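Local atomic coordinates of DUF5348 domain-containing protein (Ruminococcus gnavus, PDB entry 3NRL), a protein that is of unknown function but is a small all-beta protein of the DUF5348 family. Residues R5-Y18 against L61-M73. Numbering follows the deposited sequence.
With SO4 (sulfate ion), chain C.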
ATOM      1  N   ARG A   5      -5.281  -7.563  12.250  1.00 35.71           N
ATOM      2  CA  ARG A   5      -5.431  -6.205  12.844  1.00 38.50           C
ATOM      3  C   ARG A   5      -4.866  -5.106  11.947  1.00 31.56           C
ATOM      4  O   ARG A   5      -5.626  -4.369  11.329  1.00 25.83           O
ATOM      5  CB  ARG A   5      -4.762  -6.149  14.222  1.00 39.65           C
ATOM      6  CG  ARG A   5      -5.603  -6.729  15.345  1.00 44.91           C
ATOM      7  CD  ARG A   5      -6.746  -5.792  15.718  1.00 50.35           C
ATOM      8  NE  ARG A   5      -6.298  -4.681  16.557  1.00 57.11           N
ATOM      9  CZ  ARG A   5      -7.051  -3.631  16.877  1.00 58.98           C
ATOM     10  NH1 ARG A   5      -8.296  -3.534  16.428  1.00 56.07           N
ATOM     11  NH2 ARG A   5      -6.565  -2.681  17.665  1.00 57.49           N
ATOM     12  N   GLU A   6      -3.543  -5.003  11.870  1.00 29.19           N
ATOM     13  CA  GLU A   6      -2.915  -3.968  11.053  1.00 23.66           C
ATOM     14  C   GLU A   6      -2.488  -4.434   9.666  1.00 25.24           C
ATOM     15  O   GLU A   6      -2.008  -5.553   9.484  1.00 23.60           O
ATOM     16  CB  GLU A   6      -1.720  -3.367  11.792  1.00 29.00           C
ATOM     17  CG  GLU A   6      -2.120  -2.515  12.978  1.00 43.39           C
ATOM     18  CD  GLU A   6      -0.937  -2.049  13.791  1.00 48.75           C
ATOM     19  OE1 GLU A   6       0.004  -1.475  13.203  1.00 56.90           O
ATOM     20  OE2 GLU A   6      -0.950  -2.254  15.023  1.00 60.84           O
ATOM     21  N   GLY A   7      -2.679  -3.555   8.687  1.00 21.26           N
ATOM     22  CA  GLY A   7      -2.318  -3.878   7.320  1.00 22.37           C
ATOM     23  C   GLY A   7      -2.137  -2.626   6.483  1.00 22.19           C
ATOM     24  O   GLY A   7      -2.147  -1.509   7.000  1.00 17.42           O
ATOM     25  N   THR A   8      -1.977  -2.814   5.183  1.00 19.26           N
ATOM     26  CA  THR A   8      -1.792  -1.695   4.273  1.00 13.91           C
ATOM     27  C   THR A   8      -2.885  -1.721   3.221  1.00 16.53           C
ATOM     28  O   THR A   8      -3.206  -2.777   2.671  1.00 17.31           O
ATOM     29  CB  THR A   8      -0.432  -1.774   3.577  1.00 20.79           C
ATOM     30  OG1 THR A   8      -0.315  -3.037   2.914  1.00 42.83           O
ATOM     31  CG2 THR A   8       0.681  -1.643   4.585  1.00 16.22           C
ATOM     32  N   LEU A   9      -3.449  -0.551   2.953  1.00 18.30           N
ATOM     33  CA  LEU A   9      -4.528  -0.389   1.985  1.00 13.98           C
ATOM     34  C   LEU A   9      -3.976  -0.200   0.575  1.00 17.26           C
ATOM     35  O   LEU A   9      -3.022   0.557   0.365  1.00 17.99           O
ATOM     36  CB  LEU A   9      -5.381   0.822   2.392  1.00 12.31           C
ATOM     37  CG  LEU A   9      -6.699   1.102   1.672  1.00 20.17           C
ATOM     38  CD1 LEU A   9      -7.708  -0.015   1.949  1.00 17.74           C
ATOM     39  CD2 LEU A   9      -7.246   2.438   2.146  1.00 15.01           C
ATOM     40  N   PHE A  10      -4.569  -0.895  -0.396  1.00 17.95           N
ATOM     41  CA  PHE A  10      -4.116  -0.790  -1.778  1.00 19.39           C
ATOM     42  C   PHE A  10      -5.238  -1.119  -2.757  1.00 15.84           C
ATOM     43  O   PHE A  10      -6.210  -1.793  -2.406  1.00 21.90           O
ATOM     44  CB  PHE A  10      -2.912  -1.717  -2.012  1.00 21.21           C
ATOM     45  CG  PHE A  10      -3.277  -3.166  -2.165  1.00 22.79           C
ATOM     46  CD1 PHE A  10      -3.578  -3.693  -3.420  1.00 23.98           C
ATOM     47  CD2 PHE A  10      -3.342  -4.003  -1.054  1.00 23.79           C
ATOM     48  CE1 PHE A  10      -3.942  -5.033  -3.569  1.00 28.95           C
ATOM     49  CE2 PHE A  10      -3.706  -5.344  -1.190  1.00 30.76           C
ATOM     50  CZ  PHE A  10      -4.006  -5.860  -2.448  1.00 21.55           C
ATOM     51  N   TYR A  11      -5.108  -0.635  -3.986  1.00 26.51           N
ATOM     52  CA  TYR A  11      -6.126  -0.883  -5.000  1.00 26.31           C
ATOM     53  C   TYR A  11      -5.782  -2.111  -5.834  1.00 27.15           C
ATOM     54  O   TYR A  11      -4.670  -2.234  -6.349  1.00 27.86           O
ATOM     55  CB  TYR A  11      -6.276   0.333  -5.920  1.00 35.02           C
ATOM     56  CG  TYR A  11      -7.386   0.179  -6.940  1.00 31.45           C
ATOM     57  CD1 TYR A  11      -8.719   0.078  -6.539  1.00 31.49           C
ATOM     58  CD2 TYR A  11      -7.100   0.110  -8.306  1.00 39.96           C
ATOM     59  CE1 TYR A  11      -9.745  -0.092  -7.473  1.00 31.77           C
ATOM     60  CE2 TYR A  11      -8.116  -0.057  -9.248  1.00 37.81           C
ATOM     61  CZ  TYR A  11      -9.434  -0.158  -8.824  1.00 43.78           C
ATOM     62  OH  TYR A  11     -10.438  -0.330  -9.748  1.00 48.21           O
ATOM     63  N   ASP A  12      -6.746  -3.015  -5.963  1.00 31.64           N
ATOM     64  CA  ASP A  12      -6.549  -4.232  -6.741  1.00 34.24           C
ATOM     65  C   ASP A  12      -7.150  -4.065  -8.135  1.00 38.54           C
ATOM     66  O   ASP A  12      -8.360  -3.922  -8.276  1.00 39.93           O
ATOM     67  CB  ASP A  12      -7.209  -5.416  -6.040  1.00 30.02           C
ATOM     68  CG  ASP A  12      -6.923  -6.731  -6.738  1.00 40.28           C
ATOM     69  OD1 ASP A  12      -7.204  -6.833  -7.948  1.00 38.86           O
ATOM     70  OD2 ASP A  12      -6.417  -7.658  -6.076  1.00 45.93           O
ATOM     71  N   THR A  13      -6.304  -4.090  -9.158  1.00 45.16           N
ATOM     72  CA  THR A  13      -6.762  -3.925 -10.534  1.00 53.87           C
ATOM     73  C   THR A  13      -7.802  -4.947 -10.994  1.00 58.43           C
ATOM     74  O   THR A  13      -8.891  -4.571 -11.425  1.00 63.60           O
ATOM     75  CB  THR A  13      -5.578  -3.952 -11.516  1.00 55.10           C
ATOM     76  OG1 THR A  13      -4.703  -2.853 -11.230  1.00 50.59           O
ATOM     77  CG2 THR A  13      -6.073  -3.838 -12.953  1.00 58.35           C
ATOM     78  N   GLU A  14      -7.472  -6.234 -10.914  1.00 66.55           N
ATOM     79  CA  GLU A  14      -8.405  -7.279 -11.337  1.00 71.20           C
ATOM     80  C   GLU A  14      -9.554  -7.482 -10.358  1.00 71.39           C
ATOM     81  O   GLU A  14      -9.945  -8.607 -10.057  1.00 75.48           O
ATOM     82  CB  GLU A  14      -7.671  -8.603 -11.562  1.00 74.25           C
ATOM     83  CG  GLU A  14      -7.291  -8.841 -13.014  1.00 80.27           C
ATOM     84  CD  GLU A  14      -8.496  -8.796 -13.941  1.00 84.82           C
ATOM     85  OE1 GLU A  14      -9.395  -9.652 -13.796  1.00 85.79           O
ATOM     86  OE2 GLU A  14      -8.547  -7.900 -14.810  1.00 88.32           O
ATOM     87  N   THR A  15     -10.084  -6.360  -9.882  1.00 67.60           N
ATOM     88  CA  THR A  15     -11.197  -6.286  -8.940  1.00 64.95           C
ATOM     89  C   THR A  15     -11.217  -4.830  -8.517  1.00 61.26           C
ATOM     90  O   THR A  15     -10.539  -4.456  -7.563  1.00 65.48           O
ATOM     91  CB  THR A  15     -10.986  -7.155  -7.673  1.00 65.43           C
ATOM     92  OG1 THR A  15      -9.592  -7.214  -7.356  1.00 66.87           O
ATOM     93  CG2 THR A  15     -11.541  -8.556  -7.873  1.00 64.70           C
ATOM     94  N   GLY A  16     -11.979  -4.016  -9.244  1.00 54.33           N
ATOM     95  CA  GLY A  16     -12.070  -2.594  -8.958  1.00 52.27           C
ATOM     96  C   GLY A  16     -12.359  -2.230  -7.515  1.00 44.83           C
ATOM     97  O   GLY A  16     -13.137  -1.319  -7.242  1.00 51.06           O
ATOM     98  N   ARG A  17     -11.718  -2.937  -6.593  1.00 41.94           N
ATOM     99  CA  ARG A  17     -11.891  -2.707  -5.171  1.00 35.85           C
ATOM    100  C   ARG A  17     -10.551  -2.500  -4.487  1.00 35.66           C
ATOM    101  O   ARG A  17      -9.502  -2.918  -4.986  1.00 29.60           O
ATOM    102  CB  ARG A  17     -12.565  -3.908  -4.509  1.00 38.58           C
ATOM    103  CG  ARG A  17     -13.945  -4.251  -5.017  1.00 47.86           C
ATOM    104  CD  ARG A  17     -14.435  -5.525  -4.347  1.00 44.56           C
ATOM    105  NE  ARG A  17     -15.805  -5.858  -4.718  1.00 49.78           N
ATOM    106  CZ  ARG A  17     -16.870  -5.154  -4.351  1.00 53.74           C
ATOM    107  NH1 ARG A  17     -16.726  -4.073  -3.599  1.00 42.82           N
ATOM    108  NH2 ARG A  17     -18.078  -5.534  -4.737  1.00 53.79           N
ATOM    109  N   TYR A  18     -10.603  -1.847  -3.334  1.00 33.20           N
ATOM    110  CA  TYR A  18      -9.415  -1.631  -2.531  1.00 30.25           C
ATOM    111  C   TYR A  18      -9.329  -2.872  -1.662  1.00 26.15           C
ATOM    112  O   TYR A  18     -10.343  -3.527  -1.406  1.00 26.85           O
ATOM    113  CB  TYR A  18      -9.567  -0.370  -1.671  1.00 22.61           C
ATOM    114  CG  TYR A  18      -9.005   0.854  -2.350  1.00 27.48           C
ATOM    115  CD1 TYR A  18      -7.640   1.144  -2.283  1.00 18.75           C
ATOM    116  CD2 TYR A  18      -9.811   1.665  -3.144  1.00 22.13           C
ATOM    117  CE1 TYR A  18      -7.094   2.208  -2.997  1.00 23.78           C
ATOM    118  CE2 TYR A  18      -9.276   2.725  -3.864  1.00 22.87           C
ATOM    119  CZ  TYR A  18      -7.921   2.991  -3.789  1.00 24.82           C
ATOM    120  OH  TYR A  18      -7.395   4.034  -4.514  1.00 26.16           O
ATOM    121  N   LEU A  61     -11.969  11.133   6.958  1.00 24.42           N
ATOM    122  CA  LEU A  61     -10.609  11.623   6.839  1.00 25.26           C
ATOM    123  C   LEU A  61     -10.346  12.144   5.434  1.00 22.97           C
ATOM    124  O   LEU A  61     -10.650  11.478   4.446  1.00 23.90           O
ATOM    125  CB  LEU A  61      -9.625  10.494   7.175  1.00 20.68           C
ATOM    126  CG  LEU A  61      -8.120  10.772   7.119  1.00 26.28           C
ATOM    127  CD1 LEU A  61      -7.731  11.843   8.127  1.00 23.69           C
ATOM    128  CD2 LEU A  61      -7.371   9.480   7.408  1.00 31.30           C
ATOM    129  N   ASN A  62      -9.786  13.344   5.349  1.00 20.37           N
ATOM    130  CA  ASN A  62      -9.471  13.921   4.054  1.00 24.51           C
ATOM    131  C   ASN A  62      -8.055  13.502   3.663  1.00 23.76           C
ATOM    132  O   ASN A  62      -7.084  13.832   4.349  1.00 21.65           O
ATOM    133  CB  ASN A  62      -9.579  15.446   4.117  1.00 34.83           C
ATOM    134  CG  ASN A  62     -11.017  15.927   4.219  1.00 41.25           C
ATOM    135  OD1 ASN A  62     -11.295  16.968   4.813  1.00 44.10           O
ATOM    136  ND2 ASN A  62     -11.940  15.176   3.626  1.00 34.11           N
ATOM    137  N   VAL A  63      -7.953  12.746   2.574  1.00 18.41           N
ATOM    138  CA  VAL A  63      -6.660  12.289   2.074  1.00 25.58           C
ATOM    139  C   VAL A  63      -6.572  12.526   0.566  1.00 24.34           C
ATOM    140  O   VAL A  63      -7.590  12.553  -0.124  1.00 22.97           O
ATOM    141  CB  VAL A  63      -6.450  10.786   2.348  1.00 21.91           C
ATOM    142  CG1 VAL A  63      -6.348  10.534   3.838  1.00 22.64           C
ATOM    143  CG2 VAL A  63      -7.598   9.994   1.758  1.00 21.01           C
ATOM    144  N   SER A  64      -5.354  12.696   0.059  1.00 18.98           N
ATOM    145  CA  SER A  64      -5.145  12.932  -1.369  1.00 21.76           C
ATOM    146  C   SER A  64      -5.522  11.696  -2.174  1.00 24.94           C
ATOM    147  O   SER A  64      -6.031  11.797  -3.293  1.00 27.72           O
ATOM    148  CB  SER A  64      -3.679  13.284  -1.634  1.00 21.56           C
ATOM    149  OG  SER A  64      -2.829  12.210  -1.270  1.00 18.85           O
ATOM    150  N   ARG A  65      -5.259  10.530  -1.590  1.00 19.34           N
ATOM    151  CA  ARG A  65      -5.558   9.250  -2.214  1.00 17.43           C
ATOM    152  C   ARG A  65      -5.523   8.165  -1.145  1.00 12.68           C
ATOM    153  O   ARG A  65      -4.917   8.347  -0.089  1.00 15.41           O
ATOM    154  CB  ARG A  65      -4.540   8.933  -3.312  1.00 21.75           C
ATOM    155  CG  ARG A  65      -3.136   8.631  -2.820  1.00 25.99           C
ATOM    156  CD  ARG A  65      -2.346   7.931  -3.918  1.00 39.16           C
ATOM    157  NE  ARG A  65      -1.590   8.853  -4.756  1.00 41.30           N
ATOM    158  CZ  ARG A  65      -1.205   8.589  -6.002  1.00 28.46           C
ATOM    159  NH1 ARG A  65      -1.517   7.431  -6.574  1.00 28.06           N
ATOM    160  NH2 ARG A  65      -0.486   9.477  -6.670  1.00 33.45           N
ATOM    161  N   LEU A  66      -6.161   7.035  -1.426  1.00 17.37           N
ATOM    162  CA  LEU A  66      -6.226   5.925  -0.475  1.00 20.39           C
ATOM    163  C   LEU A  66      -5.026   4.978  -0.529  1.00 17.32           C
ATOM    164  O   LEU A  66      -4.750   4.250   0.422  1.00 13.06           O
ATOM    165  CB  LEU A  66      -7.506   5.108  -0.717  1.00 19.39           C
ATOM    166  CG  LEU A  66      -8.838   5.631  -0.174  1.00 17.97           C
ATOM    167  CD1 LEU A  66      -9.107   7.025  -0.718  1.00 20.08           C
ATOM    168  CD2 LEU A  66      -9.965   4.677  -0.561  1.00 23.33           C
ATOM    169  N   ASP A  67      -4.312   4.995  -1.644  1.00 15.54           N
ATOM    170  CA  ASP A  67      -3.179   4.097  -1.845  1.00 23.80           C
ATOM    171  C   ASP A  67      -2.045   4.176  -0.835  1.00 20.06           C
ATOM    172  O   ASP A  67      -1.466   5.236  -0.615  1.00 18.11           O
ATOM    173  CB  ASP A  67      -2.618   4.322  -3.245  1.00 22.50           C
ATOM    174  CG  ASP A  67      -3.710   4.538  -4.267  1.00 29.86           C
ATOM    175  OD1 ASP A  67      -4.343   3.545  -4.688  1.00 24.22           O
ATOM    176  OD2 ASP A  67      -3.945   5.710  -4.632  1.00 31.54           O
ATOM    177  N   GLY A  68      -1.725   3.033  -0.236  1.00 18.93           N
ATOM    178  CA  GLY A  68      -0.626   2.968   0.706  1.00 18.42           C
ATOM    179  C   GLY A  68      -0.888   3.347   2.146  1.00 20.64           C
ATOM    180  O   GLY A  68       0.030   3.327   2.957  1.00 17.17           O
ATOM    181  N   LEU A  69      -2.123   3.699   2.483  1.00 14.78           N
ATOM    182  CA  LEU A  69      -2.425   4.071   3.860  1.00 16.92           C
ATOM    183  C   LEU A  69      -2.258   2.868   4.782  1.00 13.37           C
ATOM    184  O   LEU A  69      -2.489   1.729   4.375  1.00 14.39           O
ATOM    185  CB  LEU A  69      -3.864   4.575   3.970  1.00 16.01           C
ATOM    186  CG  LEU A  69      -4.226   5.906   3.313  1.00 10.35           C
ATOM    187  CD1 LEU A  69      -5.733   6.117   3.389  1.00 11.93           C
ATOM    188  CD2 LEU A  69      -3.495   7.048   4.024  1.00  9.79           C
ATOM    189  N   ARG A  70      -1.841   3.115   6.021  1.00 13.54           N
ATOM    190  CA  ARG A  70      -1.715   2.029   6.985  1.00 15.14           C
ATOM    191  C   ARG A  70      -3.059   1.973   7.679  1.00 18.66           C
ATOM    192  O   ARG A  70      -3.572   2.998   8.132  1.00 17.76           O
ATOM    193  CB  ARG A  70      -0.589   2.304   7.988  1.00 17.01           C
ATOM    194  CG  ARG A  70       0.724   1.656   7.573  1.00 36.95           C
ATOM    195  CD  ARG A  70       1.936   2.348   8.168  1.00 48.92           C
ATOM    196  NE  ARG A  70       3.170   1.649   7.818  1.00 60.98           N
ATOM    197  CZ  ARG A  70       4.382   2.197   7.847  1.00 61.76           C
ATOM    198  NH1 ARG A  70       4.535   3.466   8.207  1.00 58.06           N
ATOM    199  NH2 ARG A  70       5.441   1.473   7.517  1.00 47.68           N
ATOM    200  N   VAL A  71      -3.645   0.783   7.732  1.00 13.23           N
ATOM    201  CA  VAL A  71      -4.946   0.616   8.343  1.00 14.97           C
ATOM    202  C   VAL A  71      -4.958  -0.460   9.425  1.00 11.40           C
ATOM    203  O   VAL A  71      -4.023  -1.252   9.554  1.00 17.08           O
ATOM    204  CB  VAL A  71      -6.018   0.270   7.281  1.00 14.38           C
ATOM    205  CG1 VAL A  71      -6.066   1.360   6.222  1.00 19.39           C
ATOM    206  CG2 VAL A  71      -5.715  -1.075   6.647  1.00 16.83           C
ATOM    207  N   ARG A  72      -6.044  -0.469  10.186  1.00 18.20           N
ATOM    208  CA  ARG A  72      -6.240  -1.405  11.279  1.00 20.91           C
ATOM    209  C   ARG A  72      -7.724  -1.753  11.385  1.00 27.60           C
ATOM    210  O   ARG A  72      -8.590  -0.888  11.199  1.00 24.13           O
ATOM    211  CB  ARG A  72      -5.770  -0.768  12.590  1.00 29.97           C
ATOM    212  CG  ARG A  72      -6.488  -1.277  13.825  1.00 40.00           C
ATOM    213  CD  ARG A  72      -6.983  -0.124  14.688  1.00 43.61           C
ATOM    214  NE  ARG A  72      -6.154   0.083  15.868  1.00 38.23           N
ATOM    215  CZ  ARG A  72      -6.458   0.914  16.859  1.00 35.25           C
ATOM    216  NH1 ARG A  72      -7.576   1.631  16.815  1.00 30.63           N
ATOM    217  NH2 ARG A  72      -5.653   1.018  17.908  1.00 33.02           N
HETATM  218  N   MSE A  73      -8.014  -3.016  11.677  1.00 28.69           N
HETATM  219  CA  MSE A  73      -9.396  -3.464  11.830  1.00 35.34           C
HETATM  220  C   MSE A  73      -9.577  -4.125  13.186  1.00 39.68           C
HETATM  221  O   MSE A  73      -8.549  -4.531  13.766  1.00 36.20           O
HETATM  222  CB  MSE A  73      -9.757  -4.464  10.742  1.00 29.73           C
HETATM  223  CG  MSE A  73      -9.619  -3.913   9.343  1.00 52.87           C
HETATM  224 SE   MSE A  73     -10.462  -5.050   8.051  1.00 65.96          SE
HETATM  225  CE  MSE A  73     -12.266  -4.358   8.216  1.00 56.56           C
TER
HETATM  226  S   SO4 C  82     -20.241  -3.089  -3.133  1.00 50.97           S
HETATM  227  O1  SO4 C  82     -18.889  -2.750  -2.660  1.00 52.68           O
HETATM  228  O2  SO4 C  82     -20.147  -3.976  -4.304  1.00 54.13           O
HETATM  229  O3  SO4 C  82     -20.982  -3.770  -2.053  1.00 51.71           O
HETATM  230  O4  SO4 C  82     -20.949  -1.853  -3.515  1.00 54.44           O
HETATM  231  O   HOH W   1      -2.808   1.423  -4.480  1.00 46.90           O
HETATM  232  O   HOH W   2      -7.536   7.075  -3.986  1.00 19.99           O
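The Tyr-18 ring has Leu-66 CD2 over one face, 4.0 Å from the ring centroid (CH-pi), and Tyr-11 CB over the opposite face. Asp-67 OD1 lies at the ring edge, 3.1 Å from Tyr-18 OH. A water donates to Asp-67 OD1 and accepts from Tyr-11 N. A second water joins Tyr-18 OH to Leu-66 N. The Arg-5 guanidinium lies flat on that of Arg-72, planes 26° apart, with Arg-72 CG over the centre of the Arg-5 group. Bends at chi2 and chi3 fold Arg-5 back, and its NH1 donates to Met-73 O (2.9 Å) from above the carbonyl plane. The Arg-72 to Asp-38 salt bridge probably eases the stacking of like charges. Leu-9 CG is anti to the backbone N (chi1 -171°), which turns the side chain toward Leu-66; CD2 comes 3.9 Å from Leu-66 CB. Leu-9 CB meets Val-71 CG1. In the hydrogen-bonded pair, Gly-7 N to Val-71 O and Val-71 N to Gly-7 O are both 2.8 Å. Leu-9 N continues the ladder to Leu-69 O, and Gly-68 N, inside the type II turn Leu-66 to Leu-69, bonds Leu-9 O. Thr-8 OG1 bonds Gly-68 O of the second subunit. The N- and C-terminal strands pair as antiparallel sheet neighbours.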